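Side-chain contact in chitinase A (Pteris ryukyuensis, PDB 5YLG), which is probably a chitin-hydrolysing enzyme of glycosyl hydrolase family 18, represented here by its LysM domain, a small sugar-binding module: residues A15-R20 with S25-W30. Numbering follows the deposited sequence.
Sequences AISQAR and SDFESW. With ZN (zinc ion), chain H; ZN (zinc ion), chain E.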
loop_
_atom_site.group_PDB
_atom_site.type_symbol
_atom_site.label_atom_id
_atom_site.label_comp_id
_atom_site.label_asym_id
_atom_site.label_seq_id
_atom_site.Cartn_x
_atom_site.Cartn_y
_atom_site.Cartn_z
ATOM N N ALA A 15 -3.917 -0.143 6.624
ATOM C CA ALA A 15 -4.758 1.036 6.710
ATOM C C ALA A 15 -5.032 1.654 5.390
ATOM O O ALA A 15 -6.161 2.118 5.085
ATOM C CB ALA A 15 -4.096 2.045 7.628
ATOM N N ILE A 16 -4.085 1.620 4.437
ATOM C CA ILE A 16 -4.297 2.051 3.066
ATOM C C ILE A 16 -5.401 1.225 2.423
ATOM O O ILE A 16 -6.329 1.750 1.737
ATOM C CB ILE A 16 -3.013 1.913 2.249
ATOM C CG1 ILE A 16 -1.988 2.997 2.698
ATOM C CG2 ILE A 16 -3.255 1.976 0.786
ATOM C CD1 ILE A 16 -0.595 2.736 2.242
ATOM N N SER A 17 -5.306 -0.094 2.601
ATOM C CA SER A 17 -6.292 -0.971 2.004
ATOM C C SER A 17 -7.698 -0.712 2.590
ATOM O O SER A 17 -8.693 -0.574 1.849
ATOM C CB SER A 17 -5.910 -2.424 2.286
ATOM O OG SER A 17 -4.729 -2.735 1.576
ATOM N N GLN A 18 -7.789 -0.656 3.907
ATOM C CA GLN A 18 -9.079 -0.420 4.652
ATOM C C GLN A 18 -9.665 0.905 4.143
ATOM O O GLN A 18 -10.865 0.887 3.859
ATOM C CB GLN A 18 -8.839 -0.415 6.148
ATOM N N ALA A 19 -8.869 1.980 4.033
ATOM C CA ALA A 19 -9.355 3.302 3.617
ATOM C C ALA A 19 -9.945 3.270 2.270
ATOM O O ALA A 19 -10.903 4.003 2.015
ATOM C CB ALA A 19 -8.238 4.318 3.705
ATOM N N ARG A 20 -9.440 2.426 1.387
ATOM C CA ARG A 20 -9.873 2.330 0.007
ATOM C C ARG A 20 -10.872 1.250 -0.258
ATOM O O ARG A 20 -11.332 1.103 -1.389
ATOM C CB ARG A 20 -8.688 2.147 -0.889
ATOM N N SER A 25 -4.892 -8.522 0.512
ATOM C CA SER A 25 -4.380 -9.454 -0.477
ATOM C C SER A 25 -4.456 -8.897 -1.915
ATOM O O SER A 25 -3.498 -9.050 -2.656
ATOM C CB SER A 25 -5.071 -10.788 -0.352
ATOM O OG SER A 25 -6.485 -10.623 -0.119
ATOM N N ASP A 26 -5.520 -8.178 -2.250
ATOM C CA ASP A 26 -5.577 -7.586 -3.554
ATOM C C ASP A 26 -4.462 -6.540 -3.673
ATOM O O ASP A 26 -3.743 -6.463 -4.680
ATOM C CB ASP A 26 -6.917 -7.045 -3.782
ATOM C CG ASP A 26 -7.939 -8.136 -4.172
ATOM O OD1 ASP A 26 -7.558 -9.292 -4.311
ATOM O OD2 ASP A 26 -9.122 -7.858 -4.210
ATOM N N PHE A 27 -4.330 -5.701 -2.664
ATOM C CA PHE A 27 -3.269 -4.716 -2.660
ATOM C C PHE A 27 -1.921 -5.342 -2.850
ATOM O O PHE A 27 -1.096 -4.885 -3.630
ATOM C CB PHE A 27 -3.280 -3.973 -1.305
ATOM C CG PHE A 27 -2.202 -2.967 -1.132
ATOM C CD1 PHE A 27 -2.302 -1.674 -1.594
ATOM C CD2 PHE A 27 -1.074 -3.345 -0.421
ATOM C CE1 PHE A 27 -1.259 -0.797 -1.380
ATOM C CE2 PHE A 27 -0.033 -2.478 -0.244
ATOM C CZ PHE A 27 -0.176 -1.181 -0.725
ATOM N N GLU A 28 -1.638 -6.420 -2.156
ATOM C CA GLU A 28 -0.397 -7.060 -2.339
ATOM C C GLU A 28 -0.178 -7.576 -3.765
ATOM O O GLU A 28 0.909 -7.471 -4.319
ATOM C CB GLU A 28 -0.260 -8.200 -1.349
ATOM C CG GLU A 28 -0.117 -7.806 0.105
ATOM C CD GLU A 28 -0.216 -8.948 1.132
ATOM O OE1 GLU A 28 -0.563 -10.101 0.777
ATOM O OE2 GLU A 28 0.039 -8.617 2.290
ATOM N N SER A 29 -1.254 -8.080 -4.380
ATOM C CA SER A 29 -1.176 -8.615 -5.739
ATOM C C SER A 29 -0.833 -7.528 -6.738
ATOM O O SER A 29 -0.284 -7.830 -7.831
ATOM C CB SER A 29 -2.481 -9.364 -6.084
ATOM O OG SER A 29 -3.380 -8.504 -6.583
ATOM N N TRP A 30 -1.094 -6.288 -6.425
ATOM C CA TRP A 30 -0.776 -5.160 -7.284
ATOM C C TRP A 30 0.566 -4.517 -6.952
ATOM O O TRP A 30 1.007 -3.576 -7.604
ATOM C CB TRP A 30 -1.827 -4.062 -7.147
ATOM C CG TRP A 30 -3.223 -4.532 -7.344
ATOM C CD1 TRP A 30 -3.613 -5.619 -8.107
ATOM C CD2 TRP A 30 -4.405 -4.006 -6.785
ATOM N NE1 TRP A 30 -4.947 -5.779 -8.046
ATOM C CE2 TRP A 30 -5.485 -4.832 -7.223
ATOM C CE3 TRP A 30 -4.673 -2.961 -5.926
ATOM C CZ2 TRP A 30 -6.794 -4.615 -6.832
ATOM C CZ3 TRP A 30 -5.986 -2.776 -5.508
ATOM C CH2 TRP A 30 -7.017 -3.559 -5.977
HETATM ZN ZN ZN H . -0.580 -11.006 2.387
HETATM ZN ZN ZN E . -10.524 -9.082 -4.425
#
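Phe27 meets helix 13-20 at two points. Its CB lies 3.5 Å from Ser17 OG, with CG of the ring next at 3.7 Å, and farther out along the same ring CE1 touches CG2 of Ile16 at 4.0 Å. Both neighbours come obliquely to the ring plane. The CB of Phe27 already points at helix 13-20, and with CG anti to the backbone N (chi1 177°) the ring continues from there so that CE1 reaches the Ile16 methyl. Ile16 presents its CG2 methyl, which stands anti to its own backbone N. The backbones come nearest at Ser17 and Phe27, whose CA atoms are 6.7 Å apart. This is part of the packing between the two helices of the LysM beta-alpha-alpha-beta fold, in which two short helices pack beside a two-stranded antiparallel sheet; Phe27 also touches Val45 on strand 44-46, while Ile16 rests on Ile7 and Val47. The Ser17 hydroxyl, though buried, is satisfied within its own helix by a hydrogen bond to Cys13 O. Away from the interface, helix 24-29 carries metal ligands: Asp26 OD2 binds one zinc ion at 1.9 Å, and both Glu28 oxygens hold another, OE2 at the longer 2.5 Å. Ser29 OG donates to Asp26 O at 2.8 Å.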